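Local coordinates for protein peroxinectin A (Dictyostelium discoideum, PDB 6ERC) that uses a haem group and hydrogen peroxide to oxidise phenolic donors, and also has iodide, thiocyanate and lactoperoxidase activity, as a secreted glycoprotein, at residues A[53-58]-A[425-430]; A[183-188]-A[207-212]; A[301-306]-A[354-359]; A[326-331]-A[361-366]. All coordinates share one frame; numbering follows the deposited sequence.

Interaction 1: A[53-58]-A[425-430]; sequences NIIFDQ and NAYKSV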
# COMPACT_ATOMS: atom_id res chain seq x y z
N ASN A 53 16.72 3.92 -14.78
CA ASN A 53 18.11 4.35 -14.65
C ASN A 53 18.24 5.85 -14.86
O ASN A 53 19.05 6.51 -14.19
CB ASN A 53 18.98 3.59 -15.65
CG ASN A 53 19.15 2.13 -15.29
OD1 ASN A 53 19.32 1.79 -14.12
ND2 ASN A 53 19.10 1.26 -16.29
N ILE A 54 17.47 6.42 -15.79
CA ILE A 54 17.63 7.83 -16.12
C ILE A 54 17.07 8.71 -15.01
O ILE A 54 17.72 9.67 -14.56
CB ILE A 54 16.97 8.15 -17.47
CG1 ILE A 54 17.74 7.48 -18.61
CG2 ILE A 54 16.92 9.66 -17.71
CD1 ILE A 54 16.98 7.41 -19.92
N ILE A 55 15.86 8.42 -14.55
CA ILE A 55 15.14 9.29 -13.63
C ILE A 55 15.28 8.85 -12.18
O ILE A 55 15.62 9.66 -11.32
CB ILE A 55 13.65 9.37 -14.05
CG1 ILE A 55 13.52 10.26 -15.29
CG2 ILE A 55 12.78 9.90 -12.91
CD1 ILE A 55 12.14 10.27 -15.90
N PHE A 56 15.01 7.58 -11.89
CA PHE A 56 14.85 7.15 -10.51
C PHE A 56 16.17 6.88 -9.79
O PHE A 56 16.15 6.70 -8.57
CB PHE A 56 13.98 5.89 -10.47
CG PHE A 56 12.53 6.17 -10.75
CD1 PHE A 56 11.65 6.46 -9.72
CD2 PHE A 56 12.05 6.15 -12.05
CE1 PHE A 56 10.32 6.72 -9.98
CE2 PHE A 56 10.72 6.41 -12.31
CZ PHE A 56 9.85 6.69 -11.28
N ASP A 57 17.30 6.85 -10.49
CA ASP A 57 18.56 6.53 -9.84
C ASP A 57 18.83 7.49 -8.69
O ASP A 57 18.68 8.70 -8.82
CB ASP A 57 19.71 6.59 -10.84
CG ASP A 57 21.02 6.11 -10.24
OD1 ASP A 57 21.05 4.96 -9.74
OD2 ASP A 57 22.01 6.88 -10.25
N GLN A 58 19.24 6.92 -7.55
CA GLN A 58 19.54 7.70 -6.36
C GLN A 58 20.91 7.29 -5.85
O GLN A 58 21.21 6.10 -5.74
CB GLN A 58 18.48 7.47 -5.28
CG GLN A 58 18.56 8.43 -4.11
CD GLN A 58 17.34 8.38 -3.23
OE1 GLN A 58 16.33 7.76 -3.58
NE2 GLN A 58 17.41 9.02 -2.07
N ASN A 425 16.16 14.19 -20.67
CA ASN A 425 16.90 13.01 -21.10
C ASN A 425 15.98 11.82 -21.30
O ASN A 425 16.18 11.02 -22.22
CB ASN A 425 17.98 12.69 -20.07
CG ASN A 425 18.97 11.65 -20.56
OD1 ASN A 425 18.76 11.00 -21.59
ND2 ASN A 425 20.06 11.47 -19.82
N ALA A 426 14.96 11.67 -20.45
CA ALA A 426 14.08 10.51 -20.53
C ALA A 426 13.01 10.67 -21.60
O ALA A 426 12.70 9.71 -22.31
CB ALA A 426 13.42 10.25 -19.17
N TYR A 427 12.45 11.86 -21.73
CA TYR A 427 11.38 12.13 -22.68
C TYR A 427 11.77 13.29 -23.59
O TYR A 427 12.50 14.20 -23.18
CB TYR A 427 10.07 12.46 -21.96
CG TYR A 427 9.68 11.46 -20.91
CD1 TYR A 427 8.98 10.31 -21.24
CD2 TYR A 427 10.02 11.66 -19.58
CE1 TYR A 427 8.62 9.39 -20.28
CE2 TYR A 427 9.66 10.74 -18.61
CZ TYR A 427 8.97 9.61 -18.96
OH TYR A 427 8.61 8.70 -18.00
N LYS A 428 11.27 13.25 -24.82
CA LYS A 428 11.51 14.34 -25.76
C LYS A 428 10.44 15.42 -25.69
O LYS A 428 10.69 16.55 -26.12
CB LYS A 428 11.61 13.80 -27.19
CG LYS A 428 10.32 13.24 -27.76
CD LYS A 428 10.58 12.45 -29.03
CE LYS A 428 9.28 12.00 -29.69
NZ LYS A 428 8.52 13.14 -30.29
N SER A 429 9.27 15.10 -25.14
CA SER A 429 8.20 16.07 -24.97
C SER A 429 7.57 15.90 -23.60
O SER A 429 7.61 14.82 -23.01
CB SER A 429 7.13 15.92 -26.06
OG SER A 429 6.04 16.80 -25.82
N VAL A 430 7.00 16.99 -23.08
CA VAL A 430 6.27 16.90 -21.82
C VAL A 430 5.05 16.00 -21.97
O VAL A 430 4.69 15.26 -21.06
CB VAL A 430 5.87 18.30 -21.32
CG1 VAL A 430 7.10 19.13 -20.99
CG2 VAL A 430 4.98 19.02 -22.33
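Asn425 meets Ile54 through the base of its side chain: its CB lies 4.0 Å from Ile54 CG2. With its CG anti to the backbone N (chi1 -169°), the amide group also comes up beside that methyl group, forming the outer border of the contact. Ala426 comes next and has the closest approach of the backbones, its CA 6.3 Å from the CA of Ile54. Its methyl group touches both isoleucines: Ala426 CB is 3.8 Å from Ile54 CG2 and 3.5 Å from Ile55 CD1. This is helix-end packing in the largely helical animal haem peroxidase fold, the last turn of helix 48-56 lying against the end of helix 417-426, and it is apolar, with no hydrogen bond between the two segments. Arg422, one turn earlier, adds polar links by bonding to the carbonyls of Ile55 and Asp57. Tyr427 is the first residue to leave the helix, and its ring comes in beyond Ala426 and meets Ile55 CD1 obliquely. Ile55 CD1 reaches Tyr427 CE2 at 3.7 Å, the two side chains crossing at about a right angle, while the phenol OH is hydrogen-bonded to Asp434 and the ring also touches Ile51 and Val437.

Interaction 2: A[183-188]-A[207-212]; sequences DLPPKN and YSVGER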
# COMPACT_ATOMS: atom_id res chain seq x y z
N ASP A 183 3.94 -11.25 22.46
CA ASP A 183 3.12 -12.07 21.59
C ASP A 183 3.33 -11.66 20.14
O ASP A 183 3.25 -10.47 19.80
CB ASP A 183 1.64 -11.94 21.97
CG ASP A 183 1.30 -12.71 23.23
OD1 ASP A 183 2.23 -13.24 23.87
OD2 ASP A 183 0.10 -12.78 23.56
N LEU A 184 3.60 -12.64 19.28
CA LEU A 184 3.81 -12.40 17.86
C LEU A 184 2.74 -13.12 17.05
O LEU A 184 2.02 -13.97 17.59
CB LEU A 184 5.21 -12.87 17.44
CG LEU A 184 6.38 -12.19 18.15
CD1 LEU A 184 7.70 -12.81 17.71
CD2 LEU A 184 6.38 -10.69 17.87
N PRO A 185 2.60 -12.81 15.76
CA PRO A 185 1.56 -13.47 14.96
C PRO A 185 1.80 -14.96 14.86
O PRO A 185 2.88 -15.45 15.22
CB PRO A 185 1.69 -12.79 13.58
CG PRO A 185 2.37 -11.48 13.86
CD PRO A 185 3.29 -11.75 15.01
N PRO A 186 0.81 -15.72 14.39
CA PRO A 186 0.95 -17.17 14.29
C PRO A 186 1.73 -17.57 13.04
O PRO A 186 2.03 -16.76 12.17
CB PRO A 186 -0.49 -17.66 14.23
CG PRO A 186 -1.23 -16.54 13.57
CD PRO A 186 -0.52 -15.26 13.93
N LYS A 187 2.03 -18.87 12.96
CA LYS A 187 2.78 -19.41 11.84
C LYS A 187 2.22 -20.76 11.43
O LYS A 187 1.57 -21.46 12.22
CB LYS A 187 4.27 -19.55 12.18
CG LYS A 187 4.99 -18.21 12.36
CD LYS A 187 6.38 -18.38 12.97
CE LYS A 187 6.29 -18.71 14.46
NZ LYS A 187 7.62 -18.73 15.12
N ASN A 188 2.47 -21.13 10.17
CA ASN A 188 2.09 -22.43 9.62
C ASN A 188 0.59 -22.68 9.71
O ASN A 188 0.14 -23.83 9.75
CB ASN A 188 2.85 -23.57 10.32
CG ASN A 188 4.35 -23.45 10.18
OD1 ASN A 188 4.84 -22.87 9.22
ND2 ASN A 188 5.08 -24.02 11.13
N TYR A 207 5.22 -15.51 8.97
CA TYR A 207 4.05 -15.33 9.82
C TYR A 207 2.78 -15.34 8.98
O TYR A 207 2.75 -14.82 7.86
CB TYR A 207 4.16 -14.02 10.60
CG TYR A 207 5.29 -14.02 11.61
CD1 TYR A 207 5.13 -14.61 12.85
CD2 TYR A 207 6.51 -13.43 11.31
CE1 TYR A 207 6.16 -14.62 13.78
CE2 TYR A 207 7.55 -13.44 12.22
CZ TYR A 207 7.36 -14.03 13.46
OH TYR A 207 8.39 -14.04 14.38
N SER A 208 1.73 -15.94 9.52
CA SER A 208 0.45 -16.10 8.83
C SER A 208 -0.50 -15.00 9.29
O SER A 208 -1.00 -15.03 10.42
CB SER A 208 -0.13 -17.48 9.10
OG SER A 208 0.79 -18.50 8.75
N VAL A 209 -0.76 -14.03 8.41
CA VAL A 209 -1.65 -12.92 8.69
C VAL A 209 -2.65 -12.79 7.54
O VAL A 209 -2.52 -13.42 6.49
CB VAL A 209 -0.90 -11.59 8.90
CG1 VAL A 209 -0.02 -11.67 10.15
CG2 VAL A 209 -0.06 -11.24 7.67
N GLY A 210 -3.65 -11.93 7.75
CA GLY A 210 -4.78 -11.82 6.84
C GLY A 210 -4.44 -11.30 5.45
O GLY A 210 -5.33 -11.30 4.59
N GLU A 211 -3.21 -10.87 5.22
CA GLU A 211 -2.81 -10.29 3.94
C GLU A 211 -1.58 -11.01 3.42
O GLU A 211 -0.57 -11.11 4.13
CB GLU A 211 -2.55 -8.79 4.09
CG GLU A 211 -3.11 -7.95 2.95
CD GLU A 211 -2.17 -7.88 1.77
OE1 GLU A 211 -0.95 -7.83 2.00
OE2 GLU A 211 -2.65 -7.87 0.61
N ARG A 212 -1.66 -11.51 2.18
CA ARG A 212 -0.61 -12.36 1.62
C ARG A 212 0.77 -11.74 1.79
O ARG A 212 1.72 -12.40 2.24
CB ARG A 212 -0.88 -12.61 0.13
CG ARG A 212 -2.17 -13.36 -0.18
CD ARG A 212 -2.34 -13.54 -1.69
NE ARG A 212 -1.36 -14.47 -2.26
CZ ARG A 212 -1.58 -15.76 -2.51
NH1 ARG A 212 -2.76 -16.31 -2.26
NH2 ARG A 212 -0.61 -16.50 -3.03
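The Tyr207 ring is bordered at its edge, near its plane, by the carbonyl oxygens of Pro185 and Pro186, with Pro185 O 3.4 Å from Tyr207 CD1. Lys187 runs alongside the ring in the same direction and approaches it obliquely, its CG 3.6 Å from Tyr207 CD1; CD lies beside the ring, and the bend at chi3 (-74°) keeps CE near Tyr207 CE1. Farther out, Leu184 CD1 touches Tyr207 OH at 3.6 Å. Pro185 CB is shared, lying 4.0 Å from both Tyr207 CD1 and Val209 CG1. One nearly straight hydrogen bond ties the backbones, from Ser208 N to Pro186 O (2.8 Å, 173° at the hydrogen). The same oxygen receives a CA-H contact from Tyr207. An alanine in place of Tyr207 would probably leave Leu184, Pro185 and the aliphatic part of Lys187 without their common partner and open a gap between the segments. Strand 182-184 leads into the proline segment, where Pro185 O also accepts a bond from Thr177 of the paired strand 177-179. Helix 218-241 covers the contact, with Leu221 against Tyr207, Thr225 and Leu228 against Pro185, and His224 against Val209.

Interaction 3: A[301-306]-A[354-359]; sequences FRFGHS and ENIDIY. With CA (calcium ion), chain G; HEM (protoporphyrin IX containing Fe), chain F.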
# COMPACT_ATOMS: atom_id res chain seq x y z
N PHE A 301 -0.84 6.69 -5.43
CA PHE A 301 -0.47 6.22 -4.10
C PHE A 301 0.80 5.38 -4.08
O PHE A 301 1.20 4.93 -3.00
CB PHE A 301 -1.62 5.42 -3.48
CG PHE A 301 -1.61 5.42 -1.98
CD1 PHE A 301 -2.05 6.53 -1.28
CD2 PHE A 301 -1.17 4.32 -1.27
CE1 PHE A 301 -2.05 6.55 0.10
CE2 PHE A 301 -1.16 4.33 0.11
CZ PHE A 301 -1.60 5.44 0.79
N ARG A 302 1.43 5.15 -5.23
CA ARG A 302 2.72 4.47 -5.24
C ARG A 302 3.88 5.41 -4.91
O ARG A 302 5.04 4.98 -4.97
CB ARG A 302 2.96 3.81 -6.60
CG ARG A 302 1.96 2.71 -6.92
CD ARG A 302 2.59 1.56 -7.68
NE ARG A 302 1.61 0.53 -7.99
CZ ARG A 302 1.89 -0.64 -8.56
NH1 ARG A 302 3.14 -0.94 -8.88
NH2 ARG A 302 0.92 -1.51 -8.80
N PHE A 303 3.59 6.66 -4.54
CA PHE A 303 4.64 7.59 -4.14
C PHE A 303 5.47 7.06 -2.98
O PHE A 303 6.61 7.50 -2.79
CB PHE A 303 4.01 8.93 -3.74
CG PHE A 303 3.24 8.89 -2.45
CD1 PHE A 303 3.87 9.11 -1.24
CD2 PHE A 303 1.88 8.63 -2.45
CE1 PHE A 303 3.17 9.07 -0.05
CE2 PHE A 303 1.17 8.59 -1.25
CZ PHE A 303 1.81 8.81 -0.06
N GLY A 304 4.93 6.13 -2.19
CA GLY A 304 5.63 5.67 -1.01
C GLY A 304 6.97 5.03 -1.30
O GLY A 304 7.86 5.03 -0.45
N HIS A 305 7.13 4.47 -2.50
CA HIS A 305 8.40 3.86 -2.84
C HIS A 305 9.52 4.89 -2.89
O HIS A 305 10.68 4.56 -2.62
CB HIS A 305 8.26 3.12 -4.17
CG HIS A 305 7.15 2.12 -4.17
ND1 HIS A 305 6.23 2.03 -5.19
CD2 HIS A 305 6.79 1.18 -3.26
CE1 HIS A 305 5.36 1.07 -4.91
NE2 HIS A 305 5.69 0.54 -3.75
N SER A 306 9.19 6.13 -3.23
CA SER A 306 10.17 7.21 -3.16
C SER A 306 10.57 7.52 -1.72
O SER A 306 11.72 7.90 -1.46
CB SER A 306 9.60 8.46 -3.83
OG SER A 306 10.58 9.48 -3.92
N GLU A 354 12.56 9.16 3.69
CA GLU A 354 13.11 9.76 2.49
C GLU A 354 12.09 10.70 1.86
O GLU A 354 10.89 10.63 2.14
CB GLU A 354 13.52 8.66 1.51
CG GLU A 354 14.58 9.04 0.50
CD GLU A 354 15.86 9.53 1.14
OE1 GLU A 354 16.48 8.74 1.87
OE2 GLU A 354 16.23 10.70 0.91
N ASN A 355 12.57 11.60 1.00
CA ASN A 355 11.70 12.58 0.36
C ASN A 355 10.92 11.94 -0.78
O ASN A 355 11.37 10.99 -1.42
CB ASN A 355 12.52 13.75 -0.17
CG ASN A 355 11.67 14.99 -0.40
OD1 ASN A 355 10.93 15.43 0.47
ND2 ASN A 355 11.77 15.54 -1.60
N ILE A 356 9.74 12.49 -1.04
CA ILE A 356 8.90 12.03 -2.14
C ILE A 356 9.28 12.83 -3.37
O ILE A 356 8.94 14.01 -3.49
CB ILE A 356 7.41 12.16 -1.81
CG1 ILE A 356 7.03 11.21 -0.67
CG2 ILE A 356 6.56 11.84 -3.04
CD1 ILE A 356 5.79 11.62 0.08
N ASP A 357 9.97 12.18 -4.29
CA ASP A 357 10.54 12.83 -5.46
C ASP A 357 10.82 11.75 -6.49
O ASP A 357 10.41 10.59 -6.32
CB ASP A 357 11.78 13.63 -5.06
CG ASP A 357 12.72 12.83 -4.19
OD1 ASP A 357 12.68 11.58 -4.27
OD2 ASP A 357 13.48 13.44 -3.41
N ILE A 358 11.53 12.10 -7.56
CA ILE A 358 11.78 11.12 -8.60
C ILE A 358 12.74 10.02 -8.15
O ILE A 358 12.83 8.98 -8.81
CB ILE A 358 12.33 11.80 -9.87
CG1 ILE A 358 13.63 12.55 -9.56
CG2 ILE A 358 11.28 12.75 -10.44
CD1 ILE A 358 14.38 13.01 -10.79
N TYR A 359 13.43 10.21 -7.03
CA TYR A 359 14.51 9.31 -6.64
C TYR A 359 14.02 8.16 -5.77
O TYR A 359 13.21 8.36 -4.86
CB TYR A 359 15.59 10.08 -5.90
CG TYR A 359 15.99 11.30 -6.68
CD1 TYR A 359 16.81 11.19 -7.78
CD2 TYR A 359 15.51 12.55 -6.33
CE1 TYR A 359 17.17 12.29 -8.51
CE2 TYR A 359 15.86 13.67 -7.05
CZ TYR A 359 16.69 13.53 -8.14
OH TYR A 359 17.05 14.64 -8.87
CA CA G . 12.69 9.63 -2.94
CHA HEM F . 2.75 -2.13 -4.84
CHB HEM F . 6.83 -3.27 -2.50
CHC HEM F . 6.21 0.57 0.41
CHD HEM F . 2.26 1.83 -2.09
C1A HEM F . 3.94 -2.73 -4.49
C2A HEM F . 4.58 -3.81 -5.21
C3A HEM F . 5.71 -4.13 -4.58
C4A HEM F . 5.81 -3.26 -3.43
CMA HEM F . 6.72 -5.22 -4.97
CAA HEM F . 4.02 -4.44 -6.50
CBA HEM F . 4.98 -4.06 -7.62
CGA HEM F . 4.26 -4.12 -8.95
O1A HEM F . 3.30 -3.34 -9.16
O2A HEM F . 4.67 -4.95 -9.80
C1B HEM F . 6.99 -2.34 -1.51
C2B HEM F . 8.06 -2.35 -0.54
C3B HEM F . 7.89 -1.29 0.28
C4B HEM F . 6.71 -0.58 -0.16
CMB HEM F . 9.15 -3.44 -0.51
CAB HEM F . 8.75 -0.83 1.48
CBB HEM F . 9.89 -1.43 1.84
C1C HEM F . 5.09 1.26 -0.01
C2C HEM F . 4.56 2.48 0.57
C3C HEM F . 3.46 2.83 -0.13
C4C HEM F . 3.27 1.83 -1.16
CMC HEM F . 5.24 3.17 1.78
CAC HEM F . 2.46 4.01 -0.00
CBC HEM F . 2.51 4.98 0.91
C1D HEM F . 2.02 0.85 -3.02
C2D HEM F . 0.87 0.76 -3.89
C3D HEM F . 1.02 -0.33 -4.65
C4D HEM F . 2.26 -0.98 -4.28
CMD HEM F . -0.28 1.78 -3.93
CAD HEM F . 0.06 -0.87 -5.72
CBD HEM F . -1.03 -1.60 -4.94
CGD HEM F . -1.54 -2.80 -5.71
O1D HEM F . -0.91 -3.88 -5.61
O2D HEM F . -2.57 -2.69 -6.43
NA HEM F . 4.72 -2.42 -3.41
NB HEM F . 6.19 -1.25 -1.25
NC HEM F . 4.28 0.90 -1.06
ND HEM F . 2.84 -0.23 -3.28
FE HEM F . 4.46 -0.76 -2.24
O HOH W 1 14.38 11.07 -2.18
O HOH W 2 14.38 8.09 -2.28
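Ser306 binds one calcium ion twice, through its backbone O at 2.5 Å and its hydroxyl OG at 2.3 Å. Placing OG anti to the backbone N (chi1 -173°) turns the hydroxyl into the 354-359 loop, which supplies Asn355 O, Tyr359 O and Asp357 OD1; two waters bring the ligands to seven. The hydroxyl also donates to Asp357 O at 2.6 Å, approaching from above the carbonyl plane, so OG serves the metal and the loop together. Asp357 is held in turn: its OD1 accepts from Tyr359 N, forming an Asx turn, and Asn355 ND2 donates to its OD2, while Asn355 OD1 accepts from Lys65 N. Each donor to Asp357 lies well out of the carboxylate plane. An apolar contact flanks the site, where Ile356 CD1 reaches Phe303 CD1 at 3.4 Å, the side chains crossing obliquely. Phe303 carries the haem vinyl carbon CBC over one ring face, and Leu440 backs both residues. Next to the calcium ligand in sequence, His305 coordinates the haem iron through NE2 at 2.3 Å, making it the proximal ligand. Three residues earlier, Arg302 lays one face of the guanidinium over the porphyrin edge at CHA. Gly304 lies against the porphyrin, its CA 3.7 Å from HEM C3C. The calcium ion probably offsets the carboxylate charge of Asp357 and draws on the carbonyl dipoles around it, and the adjacency of Ser306 and His305 is consistent with the metal site helping to position the backbone that presents the proximal histidine to the iron.

Interaction 4: A[326-331]-A[361-366]; sequences PIKFSY and ISDLRN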
# COMPACT_ATOMS: atom_id res chain seq x y z
N PRO A 326 19.57 -2.97 6.94
CA PRO A 326 19.31 -2.42 5.61
C PRO A 326 18.07 -3.06 4.99
O PRO A 326 17.81 -4.25 5.16
CB PRO A 326 20.58 -2.76 4.82
CG PRO A 326 21.13 -3.95 5.51
CD PRO A 326 20.80 -3.78 6.97
N ILE A 327 17.31 -2.24 4.26
CA ILE A 327 16.05 -2.69 3.67
C ILE A 327 16.27 -3.99 2.89
O ILE A 327 15.50 -4.95 3.03
CB ILE A 327 15.46 -1.59 2.77
CG1 ILE A 327 14.95 -0.42 3.61
CG2 ILE A 327 14.35 -2.14 1.87
CD1 ILE A 327 13.72 -0.74 4.46
N LYS A 328 17.31 -4.03 2.05
CA LYS A 328 17.50 -5.16 1.16
C LYS A 328 17.64 -6.48 1.92
O LYS A 328 17.34 -7.54 1.36
CB LYS A 328 18.71 -4.93 0.26
CG LYS A 328 20.00 -4.58 0.98
CD LYS A 328 21.11 -4.26 -0.01
CE LYS A 328 22.40 -3.85 0.69
NZ LYS A 328 22.29 -2.53 1.36
N PHE A 329 18.08 -6.44 3.17
CA PHE A 329 18.18 -7.64 3.98
C PHE A 329 16.89 -7.97 4.74
O PHE A 329 16.83 -9.02 5.38
CB PHE A 329 19.33 -7.52 4.99
CG PHE A 329 20.70 -7.43 4.37
CD1 PHE A 329 20.88 -7.61 3.00
CD2 PHE A 329 21.81 -7.18 5.16
CE1 PHE A 329 22.15 -7.53 2.45
CE2 PHE A 329 23.07 -7.10 4.61
CZ PHE A 329 23.24 -7.28 3.25
N SER A 330 15.88 -7.11 4.67
CA SER A 330 14.66 -7.29 5.46
C SER A 330 13.49 -7.80 4.64
O SER A 330 12.40 -7.99 5.19
CB SER A 330 14.27 -5.98 6.14
OG SER A 330 13.78 -5.05 5.19
N TYR A 331 13.67 -8.03 3.34
CA TYR A 331 12.57 -8.50 2.49
C TYR A 331 12.19 -9.92 2.90
O TYR A 331 12.98 -10.86 2.76
CB TYR A 331 12.98 -8.47 1.02
CG TYR A 331 13.22 -7.08 0.47
CD1 TYR A 331 12.47 -5.99 0.90
CD2 TYR A 331 14.21 -6.86 -0.49
CE1 TYR A 331 12.70 -4.72 0.39
CE2 TYR A 331 14.44 -5.60 -1.00
CZ TYR A 331 13.68 -4.53 -0.56
OH TYR A 331 13.92 -3.27 -1.07
N ILE A 361 15.56 4.72 -3.60
CA ILE A 361 16.77 4.10 -3.08
C ILE A 361 17.11 2.85 -3.89
O ILE A 361 16.24 2.24 -4.52
CB ILE A 361 16.61 3.76 -1.58
CG1 ILE A 361 15.36 2.90 -1.36
CG2 ILE A 361 16.54 5.04 -0.76
CD1 ILE A 361 15.25 2.34 0.04
N SER A 362 18.38 2.48 -3.87
CA SER A 362 18.84 1.33 -4.64
C SER A 362 18.45 0.00 -4.00
O SER A 362 18.48 -1.03 -4.68
CB SER A 362 20.35 1.39 -4.82
OG SER A 362 20.71 2.47 -5.66
N ASP A 363 18.09 0.00 -2.71
CA ASP A 363 17.57 -1.22 -2.10
C ASP A 363 16.30 -1.69 -2.81
O ASP A 363 16.06 -2.89 -2.92
CB ASP A 363 17.28 -0.98 -0.62
CG ASP A 363 18.52 -0.59 0.16
OD1 ASP A 363 19.03 0.53 -0.06
OD2 ASP A 363 18.99 -1.41 0.98
N LEU A 364 15.50 -0.75 -3.31
CA LEU A 364 14.29 -1.07 -4.05
C LEU A 364 14.53 -1.09 -5.56
O LEU A 364 13.97 -1.93 -6.27
CB LEU A 364 13.19 -0.05 -3.73
CG LEU A 364 12.73 0.02 -2.27
CD1 LEU A 364 12.08 1.37 -1.99
CD2 LEU A 364 11.76 -1.10 -1.96
N ARG A 365 15.36 -0.17 -6.07
CA ARG A 365 15.52 -0.03 -7.51
C ARG A 365 16.54 -1.01 -8.08
O ARG A 365 16.43 -1.40 -9.25
CB ARG A 365 15.94 1.40 -7.85
CG ARG A 365 15.60 1.81 -9.28
CD ARG A 365 16.08 3.22 -9.59
NE ARG A 365 17.54 3.30 -9.67
CZ ARG A 365 18.26 2.93 -10.73
NH1 ARG A 365 17.66 2.44 -11.81
NH2 ARG A 365 19.58 3.05 -10.72
N ASN A 366 17.52 -1.43 -7.28
CA ASN A 366 18.58 -2.33 -7.74
C ASN A 366 18.76 -3.48 -6.76
O ASN A 366 19.86 -3.74 -6.27
CB ASN A 366 19.89 -1.58 -7.92
CG ASN A 366 19.84 -0.56 -9.04
OD1 ASN A 366 19.40 -0.87 -10.16
ND2 ASN A 366 20.29 0.65 -8.76
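Asp363 projects from the first turn of helix 362-365 toward the loop 326-331. Its CB packs on Ile327, 3.9 Å from Ile327 CB and 4.0 Å from Ile327 CG2, the two side chains crossing at about a right angle. Asp363 CG follows, anti to the carbonyl carbon (chi1 -61°), and lies 4.1 Å from both Lys328 N and Ile327 CB. At the tip, Asp363 OD2 accepts a hydrogen bond from Lys328 N at 3.3 Å, using the lone pair that points away from the other oxygen. The lysine then curls around the same oxygen: Lys328 CG lies 3.3 Å from Asp363 OD2, and a bend at chi4 (-69°) brings Lys328 NZ back to form a salt bridge to Asp363 OD2 at 3.5 Å. One carboxylate oxygen therefore meets both the backbone and the charged end of Lys328. An alanine at Asp363 would probably leave the Lys328 ammonium without this anionic mate and its backbone N-H without an acceptor, freeing the lysine chain to swing away. The backbone of Asp363 is used too, because Tyr331 OH donates a weak hydrogen bond to Asp363 O, which sits at the ring edge in its plane. Leu364 CD2 touches the same hydroxyl, and the carbonyl of Ile327 stands over the centre of one face of the tyrosine ring. Tyr331 and Leu364 both line the haem pocket. The loop follows strand 321-326, whose partner strand 311-315 touches Ile327 through Met312, while Leu364 of the short helix packs on Leu379 of helix 379-390.

How the interactions relate
Interactions 1, 3 and 4 form a connected group, whereas interaction 2 stands apart, its centre about 40 Å from that of interaction 1 and about 28 Å from that of interaction 3. Along the chain, 53-58 and 425-430 enclose all the other segments; interaction 2 closes first, and interactions 3 and 4 then interleave. The centres of interactions 3 and 4 are about 14 Å apart, joined where His305 O touches Leu364. Interaction 1 reaches interaction 4 through the salt bridge of Asp57 with Arg365, and interaction 3 through Phe56 and Gln58. Distant parts of one peroxidase domain thus converge on the calcium-bearing, proximal side of the haem, while in interaction 2 segment 207-212 runs directly into Arg213, the predicted transition-state stabiliser.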